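Local coordinates for type II restriction enzyme MspI (Moraxella sp., PDB 1SA3), which recognises the double-stranded DNA sequence 5'-CCGG-3' and cleaves it after the first cytosine, leaving terminal 5'-phosphates, at residues P177-L189 / K220-E232. Sequence-based numbering, arbitrary orientation.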
ATOM      1  N   PRO E 177      12.246  -1.303  19.379  1.00 25.78           N
ATOM      2  CA  PRO E 177      11.176  -0.557  20.046  1.00 28.98           C
ATOM      3  C   PRO E 177      10.302   0.250  19.082  1.00 25.86           C
ATOM      4  O   PRO E 177       9.151   0.545  19.391  1.00 26.79           O
ATOM      5  CB  PRO E 177      11.934   0.357  21.009  1.00 29.12           C
ATOM      6  CG  PRO E 177      13.210  -0.382  21.269  1.00 33.07           C
ATOM      7  CD  PRO E 177      13.564  -0.888  19.892  1.00 31.55           C
ATOM      8  N   TYR E 178      10.852   0.609  17.925  1.00 26.68           N
ATOM      9  CA  TYR E 178      10.121   1.411  16.942  1.00 24.79           C
ATOM     10  C   TYR E 178       9.532   0.630  15.774  1.00 24.79           C
ATOM     11  O   TYR E 178       8.902   1.222  14.901  1.00 23.08           O
ATOM     12  CB  TYR E 178      11.025   2.496  16.353  1.00 25.47           C
ATOM     13  CG  TYR E 178      11.645   3.437  17.353  1.00 26.21           C
ATOM     14  CD1 TYR E 178      12.872   3.140  17.952  1.00 28.39           C
ATOM     15  CD2 TYR E 178      11.026   4.640  17.675  1.00 24.82           C
ATOM     16  CE1 TYR E 178      13.471   4.033  18.846  1.00 28.07           C
ATOM     17  CE2 TYR E 178      11.613   5.535  18.565  1.00 27.26           C
ATOM     18  CZ  TYR E 178      12.835   5.225  19.143  1.00 28.68           C
ATOM     19  OH  TYR E 178      13.424   6.122  20.003  1.00 32.82           O
ATOM     20  N   ARG E 179       9.743  -0.681  15.751  1.00 23.66           N
ATOM     21  CA  ARG E 179       9.245  -1.523  14.664  1.00 23.55           C
ATOM     22  C   ARG E 179       7.860  -1.171  14.128  1.00 23.10           C
ATOM     23  O   ARG E 179       7.719  -0.874  12.945  1.00 21.06           O
ATOM     24  CB  ARG E 179       9.272  -2.992  15.086  1.00 26.33           C
ATOM     25  CG  ARG E 179      10.621  -3.647  14.869  1.00 30.07           C
ATOM     26  CD  ARG E 179      10.939  -4.657  15.956  1.00 34.61           C
ATOM     27  NE  ARG E 179      10.171  -5.893  15.858  1.00 38.16           N
ATOM     28  CZ  ARG E 179       9.428  -6.386  16.844  1.00 38.42           C
ATOM     29  NH1 ARG E 179       9.338  -5.741  18.000  1.00 41.28           N
ATOM     30  NH2 ARG E 179       8.799  -7.541  16.689  1.00 39.93           N
ATOM     31  N   GLU E 180       6.847  -1.206  14.989  1.00 22.98           N
ATOM     32  CA  GLU E 180       5.474  -0.908  14.580  1.00 23.34           C
ATOM     33  C   GLU E 180       5.273   0.511  14.061  1.00 22.59           C
ATOM     34  O   GLU E 180       4.614   0.715  13.039  1.00 17.35           O
ATOM     35  CB  GLU E 180       4.504  -1.172  15.737  1.00 25.94           C
ATOM     36  CG  GLU E 180       4.403  -2.641  16.107  1.00 31.25           C
ATOM     37  CD  GLU E 180       3.163  -2.976  16.925  1.00 37.86           C
ATOM     38  OE1 GLU E 180       2.924  -4.180  17.135  1.00 38.58           O
ATOM     39  OE2 GLU E 180       2.431  -2.053  17.355  1.00 38.89           O
ATOM     40  N   ARG E 181       5.827   1.493  14.767  1.00 19.92           N
ATOM     41  CA  ARG E 181       5.705   2.877  14.335  1.00 21.73           C
ATOM     42  C   ARG E 181       6.401   3.055  12.988  1.00 18.59           C
ATOM     43  O   ARG E 181       5.886   3.735  12.104  1.00 18.36           O
ATOM     44  CB  ARG E 181       6.322   3.820  15.370  1.00 21.57           C
ATOM     45  CG  ARG E 181       5.378   4.182  16.504  1.00 24.81           C
ATOM     46  CD  ARG E 181       6.118   4.900  17.621  1.00 26.95           C
ATOM     47  NE  ARG E 181       7.068   4.012  18.287  1.00 28.78           N
ATOM     48  CZ  ARG E 181       7.851   4.381  19.297  1.00 31.36           C
ATOM     49  NH1 ARG E 181       7.799   5.626  19.754  1.00 29.10           N
ATOM     50  NH2 ARG E 181       8.673   3.505  19.860  1.00 30.48           N
ATOM     51  N   PHE E 182       7.568   2.435  12.837  1.00 17.48           N
ATOM     52  CA  PHE E 182       8.331   2.526  11.591  1.00 16.12           C
ATOM     53  C   PHE E 182       7.504   2.008  10.410  1.00 14.35           C
ATOM     54  O   PHE E 182       7.383   2.672   9.379  1.00 16.08           O
ATOM     55  CB  PHE E 182       9.621   1.706  11.705  1.00 15.85           C
ATOM     56  CG  PHE E 182      10.625   1.977  10.608  1.00 17.74           C
ATOM     57  CD1 PHE E 182      11.641   2.909  10.796  1.00 18.53           C
ATOM     58  CD2 PHE E 182      10.580   1.272   9.409  1.00 18.45           C
ATOM     59  CE1 PHE E 182      12.610   3.132   9.811  1.00 19.53           C
ATOM     60  CE2 PHE E 182      11.543   1.488   8.418  1.00 18.85           C
ATOM     61  CZ  PHE E 182      12.564   2.423   8.624  1.00 17.25           C
ATOM     62  N   ILE E 183       6.929   0.820  10.561  1.00 15.28           N
ATOM     63  CA  ILE E 183       6.135   0.235   9.488  1.00 17.42           C
ATOM     64  C   ILE E 183       4.884   1.049   9.186  1.00 16.54           C
ATOM     65  O   ILE E 183       4.612   1.382   8.034  1.00 15.77           O
ATOM     66  CB  ILE E 183       5.700  -1.200   9.826  1.00 18.17           C
ATOM     67  CG1 ILE E 183       6.930  -2.075  10.063  1.00 16.13           C
ATOM     68  CG2 ILE E 183       4.881  -1.768   8.677  1.00 15.64           C
ATOM     69  CD1 ILE E 183       6.635  -3.368  10.779  1.00 16.84           C
ATOM     70  N   ARG E 184       4.121   1.363  10.224  1.00 16.08           N
ATOM     71  CA  ARG E 184       2.890   2.126  10.049  1.00 16.00           C
ATOM     72  C   ARG E 184       3.164   3.486   9.409  1.00 17.47           C
ATOM     73  O   ARG E 184       2.436   3.915   8.513  1.00 16.87           O
ATOM     74  CB  ARG E 184       2.187   2.300  11.404  1.00 18.75           C
ATOM     75  CG  ARG E 184       0.791   2.888  11.326  1.00 20.86           C
ATOM     76  CD  ARG E 184       0.149   2.946  12.716  1.00 23.53           C
ATOM     77  NE  ARG E 184      -0.052   1.618  13.292  1.00 23.97           N
ATOM     78  CZ  ARG E 184      -1.057   0.805  12.986  1.00 26.49           C
ATOM     79  NH1 ARG E 184      -1.973   1.177  12.102  1.00 30.37           N
ATOM     80  NH2 ARG E 184      -1.152  -0.387  13.569  1.00 28.89           N
ATOM     81  N   TRP E 185       4.225   4.161   9.845  1.00 16.08           N
ATOM     82  CA  TRP E 185       4.532   5.467   9.278  1.00 18.50           C
ATOM     83  C   TRP E 185       4.979   5.367   7.818  1.00 16.49           C
ATOM     84  O   TRP E 185       4.605   6.196   6.991  1.00 15.75           O
ATOM     85  CB  TRP E 185       5.612   6.178  10.095  1.00 22.21           C
ATOM     86  CG  TRP E 185       5.895   7.541   9.571  1.00 23.33           C
ATOM     87  CD1 TRP E 185       5.240   8.696   9.887  1.00 22.87           C
ATOM     88  CD2 TRP E 185       6.853   7.885   8.568  1.00 20.38           C
ATOM     89  NE1 TRP E 185       5.731   9.739   9.140  1.00 19.22           N
ATOM     90  CE2 TRP E 185       6.722   9.268   8.321  1.00 22.18           C
ATOM     91  CE3 TRP E 185       7.811   7.156   7.851  1.00 23.07           C
ATOM     92  CZ2 TRP E 185       7.514   9.941   7.381  1.00 24.18           C
ATOM     93  CZ3 TRP E 185       8.597   7.821   6.918  1.00 22.47           C
ATOM     94  CH2 TRP E 185       8.443   9.202   6.692  1.00 22.40           C
ATOM     95  N   CYS E 186       5.775   4.352   7.499  1.00 18.05           N
ATOM     96  CA  CYS E 186       6.246   4.175   6.129  1.00 14.84           C
ATOM     97  C   CYS E 186       5.109   3.998   5.122  1.00 17.49           C
ATOM     98  O   CYS E 186       5.167   4.550   4.024  1.00 15.99           O
ATOM     99  CB  CYS E 186       7.181   2.967   6.027  1.00 20.94           C
ATOM    100  SG  CYS E 186       8.882   3.312   6.503  1.00 23.77           S
ATOM    101  N   VAL E 187       4.087   3.231   5.492  1.00 14.01           N
ATOM    102  CA  VAL E 187       2.962   2.988   4.586  1.00 15.59           C
ATOM    103  C   VAL E 187       1.768   3.928   4.745  1.00 16.54           C
ATOM    104  O   VAL E 187       0.900   3.953   3.878  1.00 17.77           O
ATOM    105  CB  VAL E 187       2.452   1.520   4.680  1.00 18.49           C
ATOM    106  CG1 VAL E 187       3.577   0.567   4.317  1.00 21.37           C
ATOM    107  CG2 VAL E 187       1.931   1.207   6.086  1.00 15.56           C
ATOM    108  N   THR E 188       1.709   4.709   5.825  1.00 13.43           N
ATOM    109  CA  THR E 188       0.570   5.620   6.003  1.00 15.01           C
ATOM    110  C   THR E 188       0.918   7.078   6.254  1.00 12.64           C
ATOM    111  O   THR E 188       0.054   7.947   6.147  1.00 13.62           O
ATOM    112  CB  THR E 188      -0.328   5.205   7.184  1.00 14.08           C
ATOM    113  OG1 THR E 188       0.377   5.433   8.414  1.00 13.20           O
ATOM    114  CG2 THR E 188      -0.742   3.745   7.064  1.00 12.91           C
ATOM    115  N   LEU E 189       2.171   7.332   6.606  1.00 13.43           N
ATOM    116  CA  LEU E 189       2.666   8.671   6.926  1.00 15.73           C
ATOM    117  C   LEU E 189       2.209   9.142   8.298  1.00 18.23           C
ATOM    118  O   LEU E 189       2.214  10.333   8.604  1.00 17.17           O
ATOM    119  CB  LEU E 189       2.268   9.704   5.870  1.00 16.21           C
ATOM    120  CG  LEU E 189       3.129   9.740   4.610  1.00 16.52           C
ATOM    121  CD1 LEU E 189       2.795  10.998   3.837  1.00 18.37           C
ATOM    122  CD2 LEU E 189       4.615   9.725   4.966  1.00 17.42           C
ATOM    123  N   LYS E 220      -5.336  -5.727   2.872  1.00 12.34           N
ATOM    124  CA  LYS E 220      -5.059  -5.747   4.304  1.00 14.20           C
ATOM    125  C   LYS E 220      -5.338  -4.421   5.003  1.00 15.37           C
ATOM    126  O   LYS E 220      -5.024  -3.369   4.454  1.00 12.40           O
ATOM    127  CB  LYS E 220      -3.583  -6.080   4.522  1.00 15.52           C
ATOM    128  CG  LYS E 220      -3.147  -7.457   4.053  1.00 21.77           C
ATOM    129  CD  LYS E 220      -3.437  -8.529   5.091  1.00 25.87           C
ATOM    130  CE  LYS E 220      -2.775  -9.848   4.701  1.00 28.81           C
ATOM    131  NZ  LYS E 220      -2.916 -10.905   5.748  1.00 25.50           N
ATOM    132  N   ASN E 221      -5.939  -4.461   6.196  1.00 12.80           N
ATOM    133  CA  ASN E 221      -6.110  -3.218   6.949  1.00 14.16           C
ATOM    134  C   ASN E 221      -4.701  -2.963   7.523  1.00 14.36           C
ATOM    135  O   ASN E 221      -3.850  -3.870   7.518  1.00 13.89           O
ATOM    136  CB  ASN E 221      -7.164  -3.352   8.073  1.00 13.52           C
ATOM    137  CG  ASN E 221      -6.876  -4.496   9.040  1.00 14.50           C
ATOM    138  OD1 ASN E 221      -5.800  -4.576   9.631  1.00 15.66           O
ATOM    139  ND2 ASN E 221      -7.850  -5.381   9.209  1.00 14.39           N
ATOM    140  N   ILE E 222      -4.442  -1.755   8.012  1.00 12.69           N
ATOM    141  CA  ILE E 222      -3.108  -1.439   8.510  1.00 16.59           C
ATOM    142  C   ILE E 222      -2.645  -2.320   9.666  1.00 16.82           C
ATOM    143  O   ILE E 222      -1.496  -2.763   9.677  1.00 16.75           O
ATOM    144  CB  ILE E 222      -2.997   0.053   8.904  1.00 15.70           C
ATOM    145  CG1 ILE E 222      -3.441   0.934   7.730  1.00 12.94           C
ATOM    146  CG2 ILE E 222      -1.559   0.398   9.262  1.00 16.17           C
ATOM    147  CD1 ILE E 222      -2.702   0.649   6.419  1.00 16.35           C
ATOM    148  N   ASP E 223      -3.521  -2.580  10.635  1.00 18.10           N
ATOM    149  CA  ASP E 223      -3.138  -3.427  11.766  1.00 19.02           C
ATOM    150  C   ASP E 223      -2.588  -4.769  11.300  1.00 19.34           C
ATOM    151  O   ASP E 223      -1.514  -5.188  11.734  1.00 18.60           O
ATOM    152  CB  ASP E 223      -4.330  -3.674  12.704  1.00 22.83           C
ATOM    153  CG  ASP E 223      -4.625  -2.490  13.606  1.00 25.36           C
ATOM    154  OD1 ASP E 223      -3.863  -1.499  13.576  1.00 26.30           O
ATOM    155  OD2 ASP E 223      -5.626  -2.557  14.348  1.00 28.03           O
ATOM    156  N   ASP E 224      -3.319  -5.443  10.412  1.00 17.57           N
ATOM    157  CA  ASP E 224      -2.887  -6.746   9.916  1.00 16.26           C
ATOM    158  C   ASP E 224      -1.613  -6.680   9.095  1.00 18.65           C
ATOM    159  O   ASP E 224      -0.754  -7.568   9.191  1.00 17.83           O
ATOM    160  CB  ASP E 224      -3.993  -7.402   9.092  1.00 18.78           C
ATOM    161  CG  ASP E 224      -5.199  -7.768   9.931  1.00 20.28           C
ATOM    162  OD1 ASP E 224      -5.095  -7.727  11.171  1.00 23.17           O
ATOM    163  OD2 ASP E 224      -6.249  -8.103   9.357  1.00 19.72           O
ATOM    164  N   TYR E 225      -1.477  -5.636   8.283  1.00 13.95           N
ATOM    165  CA  TYR E 225      -0.278  -5.496   7.469  1.00 14.61           C
ATOM    166  C   TYR E 225       0.933  -5.397   8.397  1.00 15.68           C
ATOM    167  O   TYR E 225       1.953  -6.060   8.182  1.00 17.70           O
ATOM    168  CB  TYR E 225      -0.358  -4.239   6.601  1.00 13.91           C
ATOM    169  CG  TYR E 225       0.891  -3.995   5.781  1.00 11.61           C
ATOM    170  CD1 TYR E 225       1.104  -4.670   4.573  1.00 13.42           C
ATOM    171  CD2 TYR E 225       1.872  -3.099   6.218  1.00 15.83           C
ATOM    172  CE1 TYR E 225       2.259  -4.455   3.818  1.00 14.78           C
ATOM    173  CE2 TYR E 225       3.030  -2.878   5.470  1.00 14.49           C
ATOM    174  CZ  TYR E 225       3.217  -3.558   4.273  1.00 13.93           C
ATOM    175  OH  TYR E 225       4.354  -3.327   3.523  1.00 14.59           O
ATOM    176  N   VAL E 226       0.813  -4.563   9.427  1.00 16.60           N
ATOM    177  CA  VAL E 226       1.898  -4.382  10.389  1.00 19.08           C
ATOM    178  C   VAL E 226       2.237  -5.714  11.061  1.00 20.21           C
ATOM    179  O   VAL E 226       3.402  -6.094  11.148  1.00 18.78           O
ATOM    180  CB  VAL E 226       1.518  -3.339  11.470  1.00 20.02           C
ATOM    181  CG1 VAL E 226       2.578  -3.312  12.582  1.00 24.67           C
ATOM    182  CG2 VAL E 226       1.393  -1.957  10.835  1.00 19.20           C
ATOM    183  N   SER E 227       1.216  -6.425  11.531  1.00 19.59           N
ATOM    184  CA  SER E 227       1.437  -7.719  12.171  1.00 23.08           C
ATOM    185  C   SER E 227       2.182  -8.655  11.233  1.00 23.35           C
ATOM    186  O   SER E 227       3.107  -9.352  11.653  1.00 26.60           O
ATOM    187  CB  SER E 227       0.107  -8.360  12.571  1.00 24.60           C
ATOM    188  OG  SER E 227      -0.550  -7.582  13.556  1.00 33.02           O
ATOM    189  N   ASP E 228       1.782  -8.675   9.964  1.00 21.88           N
ATOM    190  CA  ASP E 228       2.436  -9.541   8.987  1.00 21.29           C
ATOM    191  C   ASP E 228       3.914  -9.193   8.828  1.00 21.00           C
ATOM    192  O   ASP E 228       4.763 -10.083   8.817  1.00 23.98           O
ATOM    193  CB  ASP E 228       1.751  -9.447   7.619  1.00 21.63           C
ATOM    194  CG  ASP E 228       0.341 -10.025   7.623  1.00 24.90           C
ATOM    195  OD1 ASP E 228       0.005 -10.800   8.542  1.00 24.02           O
ATOM    196  OD2 ASP E 228      -0.426  -9.708   6.693  1.00 26.64           O
ATOM    197  N   ARG E 229       4.215  -7.903   8.693  1.00 19.32           N
ATOM    198  CA  ARG E 229       5.598  -7.451   8.542  1.00 20.38           C
ATOM    199  C   ARG E 229       6.413  -7.767   9.808  1.00 20.27           C
ATOM    200  O   ARG E 229       7.557  -8.213   9.714  1.00 20.41           O
ATOM    201  CB  ARG E 229       5.645  -5.941   8.267  1.00 18.36           C
ATOM    202  CG  ARG E 229       4.956  -5.499   6.976  1.00 19.99           C
ATOM    203  CD  ARG E 229       5.707  -5.960   5.730  1.00 20.98           C
ATOM    204  NE  ARG E 229       5.583  -7.395   5.488  1.00 19.99           N
ATOM    205  CZ  ARG E 229       4.466  -7.997   5.094  1.00 21.58           C
ATOM    206  NH1 ARG E 229       3.360  -7.292   4.895  1.00 21.97           N
ATOM    207  NH2 ARG E 229       4.451  -9.308   4.893  1.00 23.50           N
ATOM    208  N   ILE E 230       5.821  -7.529  10.980  1.00 20.65           N
ATOM    209  CA  ILE E 230       6.489  -7.801  12.265  1.00 24.47           C
ATOM    210  C   ILE E 230       6.840  -9.282  12.365  1.00 25.51           C
ATOM    211  O   ILE E 230       7.930  -9.642  12.811  1.00 28.74           O
ATOM    212  CB  ILE E 230       5.588  -7.443  13.484  1.00 23.48           C
ATOM    213  CG1 ILE E 230       5.393  -5.929  13.575  1.00 22.79           C
ATOM    214  CG2 ILE E 230       6.215  -7.974  14.780  1.00 26.77           C
ATOM    215  CD1 ILE E 230       6.657  -5.161  13.874  1.00 26.62           C
ATOM    216  N   ALA E 231       5.910 -10.139  11.954  1.00 27.80           N
ATOM    217  CA  ALA E 231       6.143 -11.583  11.994  1.00 28.90           C
ATOM    218  C   ALA E 231       7.293 -11.942  11.054  1.00 30.82           C
ATOM    219  O   ALA E 231       8.206 -12.684  11.422  1.00 32.21           O
ATOM    220  CB  ALA E 231       4.870 -12.339  11.590  1.00 24.13           C
ATOM    221  N   GLU E 232       7.236 -11.401   9.842  1.00 31.01           N
ATOM    222  CA  GLU E 232       8.255 -11.643   8.830  1.00 28.68           C
ATOM    223  C   GLU E 232       9.618 -11.145   9.312  1.00 31.13           C
ATOM    224  O   GLU E 232      10.641 -11.794   9.098  1.00 26.74           O
ATOM    225  CB  GLU E 232       7.869 -10.923   7.538  1.00 35.00           C
ATOM    226  CG  GLU E 232       8.732 -11.259   6.341  1.00 43.14           C
ATOM    227  CD  GLU E 232       8.385 -10.415   5.131  1.00 48.95           C
ATOM    228  OE1 GLU E 232       7.194 -10.377   4.751  1.00 49.88           O
ATOM    229  OE2 GLU E 232       9.304  -9.790   4.562  1.00 52.94           O
TER
HETATM  230  O   HOH W   1      10.133  -7.937  14.202  1.00 31.87           O
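Ile-183 enters helix 222-232 as a knob into a hole formed by Tyr-225, Val-226, Arg-229 and Ile-230. Its CG1 lies anti to the carbonyl carbon (chi1 -59°), and the extended second torsion carries CD1 out to Ile-230 CD1 at 3.6 Å, while CG2 turns to Tyr-225 CE2 at 3.9 Å. Val-187 CG1 touches the same ring carbon, Tyr-225 CE2, at 3.7 Å. Toward the start of helix 222-232, Ile-222 CD1 meets Thr-188 CG2 at 3.7 Å, and a hydrogen-bonded salt bridge borders this apolar centre: Arg-184 NH2 meets Asp-223 OD1 at 2.9 Å, on the anti side of the carboxylate but tilted out of both planes, which stand nearly perpendicular (87°). Val-226 CG2 lies over one face of that guanidinium, offset toward its rim, and Asp-223 OD2 forms a salt bridge with Lys-193 NZ. Helices 179-188 and 222-232, whose N-to-C directions differ by 127°, illustrate how one isoleucine knob can seat a crossed helix pair, here in an endonuclease of the PDDEXK clan; helix 222-232 directly follows an outermost strand of the five-stranded mixed sheet. At the other end, Ile-230 CD1 lies over a face of the Arg-179 guanidinium, offset toward its rim, and a water bridges Arg-179 NE to Ile-230 O. Farther out, Glu-176 forms a salt bridge with Arg-179 NH1, Tyr-225 OH hydrogen-bonds to the terminal carboxylate of Gly-262, and Asn-221 is the N-cap of helix 222-232, its OD1 accepting from Asp-224 N at 2.7 Å.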